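Local coordinates for uncharacterized protein DUF849 (Burkholderia xenovorans LB400, PDB 3E02) that probably catalyses the zinc-dependent cleavage of 3-keto-5-aminohexanoate or a related beta-keto acid, within a TIM-barrel fold, at residues S5-I10 and P294-A299; R282-E285 and D290-T293; Q123-F128 and W135-L140. One frame throughout, in Å; residues are numbered along the deposited sequence.

How the interactions relate
All three contacts belong to one TIM barrel, but they sit in two distant regions of it. Interactions 1 and 2 are neighbours, with centres 10 Å apart, and are joined directly: Ile-8 pairs through its backbone with Asp-290 and Ala-292, so the chain leading into strand 10-13 runs beside the linker between helices 273-286 and 294-301. Interaction 3 lies across the molecule, its centre 37 Å from that of interaction 1 and 36 Å from that of interaction 2. In sequence, residues 5-10 come first, then interaction 3, then interaction 2, then residues 294-299. The barrel's beginning and end are thus packed together, while interaction 3 lies within an excursion of the chain after strand 109-113.

Interaction 1. Residues S5-I10 and P294-A299; sequences SKKIII and PDEARA
Ile-9 packs against Ala-297 where the two ends of the TIM barrel come together: residues 5-10 lead into the first barrel strand, 10-13, and residues 294-299 form the start of the last helix of the chain. This is the close apolar part of the contact. With CG1 anti to its own carbonyl carbon (chi1 -61°), Ile-9 sends its longer branch along the alanine, and CG1 and CD1 each lie 4.0 Å from Ala-297 CB. Both residues are buried; Ala-297 also touches Ile-82 of strand 82-85, so the helix rests on the barrel as well as on the incoming chain. Backbone bonding of Ile-9 to Val-254, and of its N to Asn-253 OD1, holds the incoming chain beside strand 253-256.

The outer side is looser. Here Glu-296 meets Lys-7 through the lysine's aliphatic part, OE1 standing 4.0 Å from Lys-7 CG. Each charged group has its stronger partner elsewhere: Lys-7 NZ makes a salt bridge with Asp-290, while Glu-296 OE1 accepts from Thr-293 N. The latter is half of a capping box, completed by Thr-293 OG1, which caps Glu-296 N. The opposite charges could attract at longer range, but Lys-7 NZ and Glu-296 OE2 remain 5.7 Å apart.

Interaction 2. Residues R282-E285 and D290-T293; sequences RIIE and DIAT. With EDO (1,2-ethanediol), chain L.
Ile-284 sets CG1 anti to its carbonyl carbon (chi1 -75°), which leaves CG2 anti to the backbone N, whereas Ile-291 places CG1 between its backbone N and carbonyl carbon (chi1 69°) and leaves CG2 beside the N; these choices bring the isoleucine branches together. The setting is the closing part of the TIM-barrel chain, where helix 273-286 gives way to a linker toward helix 294-301. The two side chains meet at about a right angle, Ile-284 CD1 lying 3.9 Å from Ile-291 CG2. Lower on the same side chain, Ile-284 CG2 rests on the returning backbone, 3.7 Å from Asp-290 N. Ile-8, in the chain leading into the first strand, adds to this apolar packing.

Beside it, a water joins two acidic side chains, donating to Glu-285 OE2 at 2.6 Å and to Asp-290 OD1 at 2.7 Å. It may ease the repulsion between them, as may their cationic partners, Arg-281 for Glu-285 and Lys-7 for Asp-290. Asp-290 has two conformers, so its half of this bridge is doubtful.

At the start of residues 282-285, Arg-282 faces the subunit interface, its NE paired with Glu-286 of the second subunit. An ethanediol, probably from the crystallisation liquor, meets the guanidinium edge in its plane, O2 accepting weak bonds from Arg-282 NH1 at 3.3 Å and NH2 at 3.5 Å.

Interaction 3. Residues Q123-F128 and W135-L140; sequences QAAAKF and WERPYL. With EDO (1,2-ethanediol), chain H; EDO (1,2-ethanediol), chain E; EDO (1,2-ethanediol), chain F.
Phe-128 O receives two donors: a water at 2.7 Å and, more weakly, Arg-137 NH2 at 3.5 Å. The same water accepts from Arg-137 NH1 at 3.1 Å, so the carbonyl and the arginine are joined both directly and through solvent. Phe-128 O lies at the guanidinium edge, near its plane, whereas Ala-125 O approaches NH1 obliquely and no closer than 3.7 Å. The arginine reaches this position by setting CG anti to its backbone N (chi1 -162°) and bending at chi3 (-76°), which turns its tip across to the other segment. An ethanediol, probably from the crystallisation liquor, also lies at the edge, near the plane: its O2 accepts from Arg-137 NE at 2.9 Å with an N-H...O angle of 155°.

Beside these polar bonds is a small apolar contact, Ala-125 CB against Leu-140 CD1 at 4.1 Å. Leu-140 points at Ala-125, while Arg-137, about one turn earlier on helix 136-142, reaches it with the end of its side chain. The two segments belong to an excursion of the TIM barrel between strands 109-113 and 168-173, in which residues 123-128 coil, the N atoms of Ala-126, Lys-127 and Phe-128 each bonding to the O three residues earlier. Elsewhere on the helix, Tyr-139 OH bonds to Ser-17 O and Glu-136 OE1 to Thr-20, tying it to the loop after the first strand. Glu-136 CG lies over the centre of the Trp-135 ring, 3.6 Å above its plane, while Tyr-139 CG meets that ring at the edge.

Interaction 1. Residues S5-I10 and P294-A299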
ATOM      1  N   SER A   5      -6.451 -10.379  17.806  1.00 58.26           N
ATOM      2  CA  SER A   5      -6.775 -10.119  19.215  1.00 54.78           C
ATOM      3  C   SER A   5      -8.252 -10.432  19.478  1.00 55.24           C
ATOM      4  O   SER A   5      -9.100  -9.538  19.365  1.00 57.15           O
ATOM      5  CB  SER A   5      -6.418  -8.668  19.578  1.00 54.16           C
ATOM      6  OG  SER A   5      -5.047  -8.432  19.288  1.00 50.59           O
ATOM      7  N   LYS A   6      -8.555 -11.703  19.806  1.00 52.82           N
ATOM      8  CA  LYS A   6      -9.929 -12.144  20.144  1.00 50.34           C
ATOM      9  C   LYS A   6     -10.576 -11.183  21.154  1.00 45.92           C
ATOM     10  O   LYS A   6     -11.750 -10.846  21.024  1.00 45.22           O
ATOM     11  CB  LYS A   6      -9.934 -13.562  20.714  1.00 50.87           C
ATOM     12  CG  LYS A   6     -11.325 -14.099  21.072  1.00 52.42           C
ATOM     13  N   LYS A   7      -9.795 -10.775  22.152  1.00 40.65           N
ATOM     14  CA  LYS A   7     -10.190  -9.768  23.119  1.00 38.17           C
ATOM     15  C   LYS A   7      -9.176  -8.632  22.978  1.00 36.57           C
ATOM     16  O   LYS A   7      -7.969  -8.887  22.914  1.00 38.19           O
ATOM     17  CB  LYS A   7     -10.184 -10.349  24.526  1.00 38.48           C
ATOM     18  CG  LYS A   7     -11.127 -11.528  24.744  1.00 37.10           C
ATOM     19  CD  LYS A   7     -12.592 -11.186  24.520  1.00 40.04           C
ATOM     20  CE  LYS A   7     -13.502 -12.368  24.862  1.00 41.25           C
ATOM     21  NZ  LYS A   7     -14.892 -12.098  24.413  1.00 44.68           N
ATOM     22  N   ILE A   8      -9.666  -7.399  22.920  1.00 34.01           N
ATOM     23  CA  ILE A   8      -8.835  -6.217  22.706  1.00 33.20           C
ATOM     24  C   ILE A   8      -8.286  -5.698  24.029  1.00 33.59           C
ATOM     25  O   ILE A   8      -9.047  -5.472  24.978  1.00 33.33           O
ATOM     26  CB  ILE A   8      -9.629  -5.083  22.002  1.00 33.16           C
ATOM     27  CG1 ILE A   8     -10.065  -5.519  20.596  1.00 33.91           C
ATOM     28  CG2 ILE A   8      -8.798  -3.793  21.909  1.00 32.24           C
ATOM     29  CD1 ILE A   8     -11.036  -4.530  19.917  1.00 34.32           C
ATOM     30  N   ILE A   9      -6.975  -5.496  24.085  1.00 34.24           N
ATOM     31  CA  ILE A   9      -6.343  -4.879  25.249  1.00 34.70           C
ATOM     32  C   ILE A   9      -6.496  -3.369  25.101  1.00 33.26           C
ATOM     33  O   ILE A   9      -6.024  -2.788  24.115  1.00 33.36           O
ATOM     34  CB  ILE A   9      -4.833  -5.191  25.333  1.00 34.67           C
ATOM     35  CG1 ILE A   9      -4.603  -6.699  25.461  1.00 34.67           C
ATOM     36  CG2 ILE A   9      -4.173  -4.442  26.537  1.00 33.96           C
ATOM     37  CD1 ILE A   9      -3.129  -7.098  25.437  1.00 34.71           C
ATOM     38  N   ILE A  10      -7.165  -2.745  26.068  1.00 33.64           N
ATOM     39  CA  ILE A  10      -7.217  -1.289  26.182  1.00 33.56           C
ATOM     40  C   ILE A  10      -6.116  -0.925  27.181  1.00 34.69           C
ATOM     41  O   ILE A  10      -6.173  -1.337  28.351  1.00 35.12           O
ATOM     42  CB  ILE A  10      -8.548  -0.738  26.734  1.00 31.96           C
ATOM     43  CG1 ILE A  10      -9.715  -1.065  25.789  1.00 33.46           C
ATOM     44  CG2 ILE A  10      -8.434   0.804  26.950  1.00 33.09           C
ATOM     45  CD1 ILE A  10     -11.087  -0.629  26.307  1.00 32.86           C
ATOM     46  N   PRO A 294      -7.705  -7.753  32.606  1.00 35.75           N
ATOM     47  CA  PRO A 294      -6.273  -7.782  32.929  1.00 35.91           C
ATOM     48  C   PRO A 294      -5.600  -9.149  32.810  1.00 35.45           C
ATOM     49  O   PRO A 294      -4.541  -9.250  32.191  1.00 35.47           O
ATOM     50  CB  PRO A 294      -6.252  -7.271  34.361  1.00 36.06           C
ATOM     51  CG  PRO A 294      -7.335  -6.272  34.358  1.00 36.30           C
ATOM     52  CD  PRO A 294      -8.440  -6.951  33.597  1.00 36.34           C
ATOM     53  N   ASP A 295      -6.238 -10.188  33.343  1.00 35.13           N
ATOM     54  CA  ASP A 295      -5.696 -11.552  33.270  1.00 35.59           C
ATOM     55  C   ASP A 295      -5.684 -12.137  31.854  1.00 34.69           C
ATOM     56  O   ASP A 295      -4.765 -12.881  31.511  1.00 32.45           O
ATOM     57  CB  ASP A 295      -6.396 -12.483  34.267  1.00 35.53           C
ATOM     58  CG  ASP A 295      -6.036 -12.173  35.734  1.00 38.97           C
ATOM     59  OD1 ASP A 295      -5.031 -11.491  36.023  1.00 34.93           O
ATOM     60  OD2 ASP A 295      -6.762 -12.656  36.624  1.00 40.55           O
ATOM     61  N   GLU A 296      -6.680 -11.802  31.034  1.00 35.26           N
ATOM     62  CA  GLU A 296      -6.651 -12.181  29.608  1.00 35.11           C
ATOM     63  C   GLU A 296      -5.464 -11.506  28.919  1.00 34.03           C
ATOM     64  O   GLU A 296      -4.787 -12.137  28.106  1.00 33.10           O
ATOM     65  CB  GLU A 296      -7.966 -11.835  28.906  1.00 35.38           C
ATOM     66  CG  GLU A 296      -9.083 -12.769  29.340  1.00 37.44           C
ATOM     67  CD  GLU A 296     -10.470 -12.353  28.887  1.00 35.91           C
ATOM     68  OE1 GLU A 296     -10.731 -11.149  28.699  1.00 36.25           O
ATOM     69  OE2 GLU A 296     -11.327 -13.253  28.772  1.00 38.51           O
ATOM     70  N   ALA A 297      -5.209 -10.236  29.269  1.00 32.86           N
ATOM     71  CA  ALA A 297      -4.063  -9.484  28.750  1.00 31.98           C
ATOM     72  C   ALA A 297      -2.731 -10.113  29.172  1.00 32.03           C
ATOM     73  O   ALA A 297      -1.824 -10.234  28.349  1.00 32.23           O
ATOM     74  CB  ALA A 297      -4.138  -8.009  29.167  1.00 30.49           C
ATOM     75  N   ARG A 298      -2.628 -10.529  30.441  1.00 33.61           N
ATOM     76  CA  ARG A 298      -1.427 -11.222  30.965  1.00 32.51           C
ATOM     77  C   ARG A 298      -1.132 -12.513  30.190  1.00 33.50           C
ATOM     78  O   ARG A 298       0.023 -12.801  29.895  1.00 34.13           O
ATOM     79  CB  ARG A 298      -1.574 -11.547  32.463  1.00 32.41           C
ATOM     80  CG  ARG A 298      -1.526 -10.344  33.381  1.00 30.60           C
ATOM     81  CD  ARG A 298      -1.515 -10.748  34.850  1.00 34.05           C
ATOM     82  NE  ARG A 298      -1.301  -9.564  35.689  1.00 32.11           N
ATOM     83  CZ  ARG A 298      -2.243  -8.715  36.103  1.00 35.24           C
ATOM     84  NH1 ARG A 298      -3.529  -8.913  35.833  1.00 37.90           N
ATOM     85  NH2 ARG A 298      -1.878  -7.653  36.827  1.00 36.65           N
ATOM     86  N   ALA A 299      -2.180 -13.271  29.873  1.00 33.86           N
ATOM     87  CA  ALA A 299      -2.063 -14.506  29.094  1.00 34.41           C
ATOM     88  C   ALA A 299      -1.647 -14.203  27.657  1.00 34.93           C
ATOM     89  O   ALA A 299      -0.864 -14.948  27.083  1.00 35.92           O
ATOM     90  CB  ALA A 299      -3.376 -15.306  29.127  1.00 34.22           C
TER

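Interaction 2. Residues R282-E285 and D290-T293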
ATOM      1  N   ARG A 282     -17.052   1.827  24.024  1.00 31.58           N
ATOM      2  CA  ARG A 282     -18.345   1.941  23.312  1.00 31.60           C
ATOM      3  C   ARG A 282     -18.192   1.660  21.804  1.00 31.74           C
ATOM      4  O   ARG A 282     -18.970   0.890  21.244  1.00 30.68           O
ATOM      5  CB  ARG A 282     -19.018   3.289  23.526  1.00 32.38           C
ATOM      6  CG  ARG A 282     -19.562   3.475  24.947  1.00 33.24           C
ATOM      7  CD  ARG A 282     -20.489   4.638  25.029  1.00 32.93           C
ATOM      8  NE  ARG A 282     -19.874   5.889  24.593  1.00 30.21           N
ATOM      9  CZ  ARG A 282     -19.108   6.687  25.330  1.00 34.32           C
ATOM     10  NH1 ARG A 282     -18.855   6.434  26.606  1.00 34.58           N
ATOM     11  NH2 ARG A 282     -18.622   7.788  24.777  1.00 33.75           N
ATOM     12  N   ILE A 283     -17.161   2.242  21.186  1.00 31.17           N
ATOM     13  CA  ILE A 283     -16.870   2.045  19.758  1.00 31.46           C
ATOM     14  C   ILE A 283     -16.635   0.542  19.470  1.00 31.51           C
ATOM     15  O   ILE A 283     -17.237  -0.022  18.547  1.00 31.36           O
ATOM     16  CB  ILE A 283     -15.658   2.902  19.284  1.00 31.65           C
ATOM     17  CG1 ILE A 283     -15.979   4.406  19.331  1.00 32.61           C
ATOM     18  CG2 ILE A 283     -15.275   2.512  17.871  1.00 31.04           C
ATOM     19  CD1 ILE A 283     -14.764   5.357  19.133  1.00 31.05           C
ATOM     20  N   ILE A 284     -15.754  -0.082  20.261  1.00 31.52           N
ATOM     21  CA  ILE A 284     -15.465  -1.530  20.208  1.00 32.17           C
ATOM     22  C   ILE A 284     -16.751  -2.365  20.255  1.00 32.27           C
ATOM     23  O   ILE A 284     -16.957  -3.271  19.431  1.00 31.61           O
ATOM     24  CB  ILE A 284     -14.469  -1.926  21.370  1.00 32.58           C
ATOM     25  CG1 ILE A 284     -13.065  -1.442  21.015  1.00 34.37           C
ATOM     26  CG2 ILE A 284     -14.435  -3.458  21.656  1.00 31.65           C
ATOM     27  CD1 ILE A 284     -12.062  -1.536  22.184  1.00 33.98           C
ATOM     28  N   GLU A 285     -17.629  -2.016  21.190  1.00 32.05           N
ATOM     29  CA  GLU A 285     -18.896  -2.720  21.361  1.00 33.23           C
ATOM     30  C   GLU A 285     -19.835  -2.512  20.174  1.00 31.09           C
ATOM     31  O   GLU A 285     -20.488  -3.470  19.750  1.00 29.45           O
ATOM     32  CB  GLU A 285     -19.537  -2.349  22.697  1.00 33.39           C
ATOM     33  CG  GLU A 285     -18.729  -2.962  23.862  1.00 40.19           C
ATOM     34  CD  GLU A 285     -19.135  -2.475  25.252  1.00 40.73           C
ATOM     35  OE1 GLU A 285     -20.068  -1.638  25.382  1.00 53.92           O
ATOM     36  OE2 GLU A 285     -18.484  -2.945  26.218  1.00 54.12           O
ATOM     37  N   ASP A 290     -14.856  -7.106  21.465  1.00 34.80           N
ATOM     38  CA  ASP A 290     -14.852  -7.158  22.931  0.50 35.20           C
ATOM     39  C   ASP A 290     -13.453  -6.926  23.479  1.00 35.23           C
ATOM     40  O   ASP A 290     -12.436  -7.090  22.779  1.00 34.73           O
ATOM     41  CB  ASP A 290     -15.460  -8.482  23.418  0.50 35.23           C
ATOM     42  CG  ASP A 290     -15.866  -8.467  24.906  0.50 36.46           C
ATOM     43  OD1 ASP A 290     -15.954  -7.387  25.552  0.50 31.12           O
ATOM     44  OD2 ASP A 290     -16.105  -9.575  25.429  0.50 36.54           O
ATOM     45  N   ILE A 291     -13.421  -6.463  24.734  1.00 34.86           N
ATOM     46  CA  ILE A 291     -12.192  -6.119  25.419  1.00 34.75           C
ATOM     47  C   ILE A 291     -11.667  -7.254  26.291  1.00 34.57           C
ATOM     48  O   ILE A 291     -12.421  -8.126  26.717  1.00 34.91           O
ATOM     49  CB  ILE A 291     -12.331  -4.811  26.254  1.00 34.83           C
ATOM     50  CG1 ILE A 291     -13.251  -4.963  27.483  1.00 34.98           C
ATOM     51  CG2 ILE A 291     -12.806  -3.688  25.330  1.00 35.96           C
ATOM     52  CD1 ILE A 291     -13.151  -3.763  28.434  1.00 35.33           C
ATOM     53  N   ALA A 292     -10.369  -7.187  26.571  1.00 34.30           N
ATOM     54  CA  ALA A 292      -9.670  -8.141  27.414  1.00 33.57           C
ATOM     55  C   ALA A 292      -9.681  -7.681  28.870  1.00 34.03           C
ATOM     56  O   ALA A 292      -9.550  -6.490  29.151  1.00 34.00           O
ATOM     57  CB  ALA A 292      -8.225  -8.288  26.941  1.00 32.98           C
ATOM     58  N   THR A 293      -9.833  -8.631  29.787  1.00 34.68           N
ATOM     59  CA  THR A 293      -9.651  -8.367  31.214  1.00 35.16           C
ATOM     60  C   THR A 293      -8.133  -8.318  31.465  1.00 35.71           C
ATOM     61  O   THR A 293      -7.350  -8.771  30.618  1.00 34.88           O
ATOM     62  CB  THR A 293     -10.217  -9.468  32.106  1.00 34.95           C
ATOM     63  OG1 THR A 293      -9.520 -10.695  31.859  1.00 34.51           O
ATOM     64  CG2 THR A 293     -11.715  -9.645  31.873  1.00 35.51           C
TER
HETATM   65  C1  EDO L 321     -18.590   9.998  28.838  1.00 53.54           C
HETATM   66  O1  EDO L 321     -18.527  10.639  30.125  1.00 57.44           O
HETATM   67  C2  EDO L 321     -17.550   8.880  28.768  1.00 50.36           C
HETATM   68  O2  EDO L 321     -16.788   8.809  27.555  1.00 39.71           O
HETATM   69  O   HOH W   1     -17.086  -5.128  26.374  1.00 59.11           O

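Interaction 3. Residues Q123-F128 and W135-L140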
ATOM      1  N   GLN A 123       5.812  23.243  19.062  1.00 39.72           N
ATOM      2  CA  GLN A 123       4.644  23.927  18.481  1.00 41.69           C
ATOM      3  C   GLN A 123       3.483  24.100  19.476  1.00 40.44           C
ATOM      4  O   GLN A 123       2.699  25.027  19.337  1.00 39.42           O
ATOM      5  CB  GLN A 123       4.150  23.196  17.223  1.00 42.30           C
ATOM      6  CG  GLN A 123       5.144  23.262  16.046  1.00 48.14           C
ATOM      7  CD  GLN A 123       4.743  22.367  14.872  1.00 48.66           C
ATOM      8  OE1 GLN A 123       4.445  21.165  15.046  1.00 63.59           O
ATOM      9  NE2 GLN A 123       4.757  22.938  13.666  1.00 63.09           N
ATOM     10  N   ALA A 124       3.378  23.196  20.455  1.00 39.96           N
ATOM     11  CA  ALA A 124       2.367  23.273  21.518  1.00 40.91           C
ATOM     12  C   ALA A 124       2.434  24.592  22.302  1.00 40.14           C
ATOM     13  O   ALA A 124       1.394  25.127  22.694  1.00 41.12           O
ATOM     14  CB  ALA A 124       2.496  22.068  22.470  1.00 40.73           C
ATOM     15  N   ALA A 125       3.638  25.133  22.477  1.00 39.71           N
ATOM     16  CA  ALA A 125       3.853  26.387  23.214  1.00 40.93           C
ATOM     17  C   ALA A 125       3.145  27.606  22.613  1.00 41.57           C
ATOM     18  O   ALA A 125       2.704  28.494  23.355  1.00 42.33           O
ATOM     19  CB  ALA A 125       5.361  26.670  23.374  1.00 39.82           C
ATOM     20  N   ALA A 126       3.013  27.632  21.280  1.00 41.82           N
ATOM     21  CA  ALA A 126       2.341  28.730  20.565  1.00 42.17           C
ATOM     22  C   ALA A 126       0.839  28.832  20.871  1.00 42.17           C
ATOM     23  O   ALA A 126       0.243  29.876  20.653  1.00 42.59           O
ATOM     24  CB  ALA A 126       2.565  28.598  19.038  1.00 42.48           C
ATOM     25  N   LYS A 127       0.238  27.751  21.364  1.00 41.66           N
ATOM     26  CA  LYS A 127      -1.165  27.741  21.751  1.00 42.83           C
ATOM     27  C   LYS A 127      -1.455  28.432  23.107  1.00 42.61           C
ATOM     28  O   LYS A 127      -2.620  28.666  23.419  1.00 44.47           O
ATOM     29  CB  LYS A 127      -1.684  26.313  21.795  1.00 43.03           C
ATOM     30  CG  LYS A 127      -1.614  25.592  20.461  1.00 45.96           C
ATOM     31  CD  LYS A 127      -2.046  24.164  20.635  1.00 48.39           C
ATOM     32  CE  LYS A 127      -2.204  23.455  19.312  1.00 56.53           C
ATOM     33  NZ  LYS A 127      -2.717  22.070  19.546  1.00 61.99           N
ATOM     34  N   PHE A 128      -0.419  28.766  23.885  1.00 41.15           N
ATOM     35  CA  PHE A 128      -0.569  29.355  25.229  1.00 40.09           C
ATOM     36  C   PHE A 128       0.265  30.630  25.353  1.00 39.61           C
ATOM     37  O   PHE A 128       1.474  30.599  25.133  1.00 40.00           O
ATOM     38  CB  PHE A 128      -0.163  28.311  26.287  1.00 39.46           C
ATOM     39  CG  PHE A 128      -0.840  26.989  26.093  1.00 39.30           C
ATOM     40  CD1 PHE A 128      -2.120  26.760  26.601  1.00 38.21           C
ATOM     41  CD2 PHE A 128      -0.238  25.996  25.316  1.00 37.08           C
ATOM     42  CE1 PHE A 128      -2.764  25.546  26.378  1.00 37.52           C
ATOM     43  CE2 PHE A 128      -0.872  24.774  25.073  1.00 37.63           C
ATOM     44  CZ  PHE A 128      -2.149  24.547  25.598  1.00 38.91           C
ATOM     45  N   TRP A 135       9.205  26.037  34.320  1.00 32.55           N
ATOM     46  CA  TRP A 135       9.808  24.943  33.533  1.00 32.60           C
ATOM     47  C   TRP A 135       9.129  24.595  32.216  1.00 32.27           C
ATOM     48  O   TRP A 135       9.774  24.014  31.337  1.00 32.76           O
ATOM     49  CB  TRP A 135       9.906  23.650  34.372  1.00 32.56           C
ATOM     50  CG  TRP A 135       8.594  22.997  34.667  1.00 30.41           C
ATOM     51  CD1 TRP A 135       7.814  23.211  35.749  1.00 32.36           C
ATOM     52  CD2 TRP A 135       7.913  22.025  33.864  1.00 29.29           C
ATOM     53  NE1 TRP A 135       6.694  22.448  35.684  1.00 31.61           N
ATOM     54  CE2 TRP A 135       6.720  21.701  34.537  1.00 31.29           C
ATOM     55  CE3 TRP A 135       8.205  21.384  32.645  1.00 31.49           C
ATOM     56  CZ2 TRP A 135       5.808  20.774  34.036  1.00 31.00           C
ATOM     57  CZ3 TRP A 135       7.311  20.460  32.147  1.00 30.70           C
ATOM     58  CH2 TRP A 135       6.122  20.156  32.843  1.00 31.99           C
ATOM     59  N   GLU A 136       7.857  24.962  32.058  1.00 32.54           N
ATOM     60  CA  GLU A 136       7.049  24.489  30.926  1.00 32.14           C
ATOM     61  C   GLU A 136       7.466  25.020  29.572  1.00 33.62           C
ATOM     62  O   GLU A 136       7.718  24.226  28.660  1.00 32.61           O
ATOM     63  CB  GLU A 136       5.553  24.749  31.158  1.00 32.38           C
ATOM     64  CG  GLU A 136       4.986  24.116  32.407  1.00 31.33           C
ATOM     65  CD  GLU A 136       3.527  24.462  32.575  1.00 31.27           C
ATOM     66  OE1 GLU A 136       2.696  23.882  31.870  1.00 31.62           O
ATOM     67  OE2 GLU A 136       3.219  25.337  33.394  1.00 31.16           O
ATOM     68  N   ARG A 137       7.580  26.339  29.428  1.00 34.15           N
ATOM     69  CA  ARG A 137       7.968  26.894  28.124  1.00 36.27           C
ATOM     70  C   ARG A 137       9.380  26.440  27.669  1.00 35.75           C
ATOM     71  O   ARG A 137       9.518  26.017  26.520  1.00 36.22           O
ATOM     72  CB  ARG A 137       7.801  28.412  28.048  1.00 36.01           C
ATOM     73  CG  ARG A 137       7.772  28.914  26.610  1.00 40.53           C
ATOM     74  CD  ARG A 137       7.841  30.438  26.479  1.00 41.81           C
ATOM     75  NE  ARG A 137       6.602  31.160  26.785  1.00 49.49           N
ATOM     76  CZ  ARG A 137       5.492  31.152  26.029  1.00 53.10           C
ATOM     77  NH1 ARG A 137       5.406  30.436  24.905  1.00 54.29           N
ATOM     78  NH2 ARG A 137       4.429  31.867  26.416  1.00 52.43           N
ATOM     79  N   PRO A 138      10.407  26.526  28.540  1.00 35.35           N
ATOM     80  CA  PRO A 138      11.750  26.041  28.165  1.00 35.86           C
ATOM     81  C   PRO A 138      11.793  24.548  27.801  1.00 34.62           C
ATOM     82  O   PRO A 138      12.513  24.174  26.881  1.00 34.45           O
ATOM     83  CB  PRO A 138      12.593  26.328  29.412  1.00 36.21           C
ATOM     84  CG  PRO A 138      11.870  27.358  30.136  1.00 37.57           C
ATOM     85  CD  PRO A 138      10.433  27.143  29.884  1.00 36.91           C
ATOM     86  N   TYR A 139      11.006  23.732  28.502  1.00 34.60           N
ATOM     87  CA  TYR A 139      10.877  22.297  28.221  1.00 35.00           C
ATOM     88  C   TYR A 139      10.368  22.063  26.800  1.00 34.24           C
ATOM     89  O   TYR A 139      10.988  21.349  26.031  1.00 34.07           O
ATOM     90  CB  TYR A 139       9.936  21.642  29.233  1.00 34.82           C
ATOM     91  CG  TYR A 139       9.704  20.158  29.063  1.00 35.45           C
ATOM     92  CD1 TYR A 139      10.694  19.229  29.411  1.00 36.93           C
ATOM     93  CD2 TYR A 139       8.477  19.670  28.605  1.00 33.85           C
ATOM     94  CE1 TYR A 139      10.465  17.848  29.274  1.00 38.15           C
ATOM     95  CE2 TYR A 139       8.243  18.304  28.471  1.00 31.78           C
ATOM     96  CZ  TYR A 139       9.237  17.398  28.803  1.00 37.55           C
ATOM     97  OH  TYR A 139       8.994  16.055  28.687  1.00 38.48           O
ATOM     98  N   LEU A 140       9.259  22.705  26.455  1.00 33.44           N
ATOM     99  CA  LEU A 140       8.671  22.577  25.119  1.00 33.87           C
ATOM    100  C   LEU A 140       9.592  23.140  24.022  1.00 33.91           C
ATOM    101  O   LEU A 140       9.840  22.469  23.011  1.00 33.66           O
ATOM    102  CB  LEU A 140       7.291  23.255  25.069  1.00 34.20           C
ATOM    103  CG  LEU A 140       6.215  22.697  26.013  1.00 34.56           C
ATOM    104  CD1 LEU A 140       4.999  23.641  26.057  1.00 33.55           C
ATOM    105  CD2 LEU A 140       5.787  21.273  25.675  1.00 31.51           C
TER
HETATM  106  C1  EDO H 317      13.229  19.135  26.844  1.00 36.50           C
HETATM  107  O1  EDO H 317      13.405  20.469  26.345  1.00 27.48           O
HETATM  108  C2  EDO H 317      14.383  18.194  26.492  1.00 39.77           C
HETATM  109  O2  EDO H 317      15.509  18.862  25.903  1.00 45.13           O
HETATM  110  C1  EDO E 314       4.847  33.012  31.282  1.00 47.73           C
HETATM  111  O1  EDO E 314       3.498  33.038  31.717  1.00 44.53           O
HETATM  112  C2  EDO E 314       4.875  32.658  29.806  1.00 48.80           C
HETATM  113  O2  EDO E 314       6.142  32.074  29.504  1.00 51.95           O
HETATM  114  C1  EDO F 315      -2.282  20.730  23.507  1.00 52.98           C
HETATM  115  O1  EDO F 315      -3.416  20.681  22.640  1.00 52.54           O
HETATM  116  C2  EDO F 315      -1.021  20.957  22.684  1.00 55.09           C
HETATM  117  O2  EDO F 315      -0.385  19.701  22.412  1.00 58.06           O
HETATM  118  O   HOH W   2       3.055  31.486  23.127  1.00 49.58           O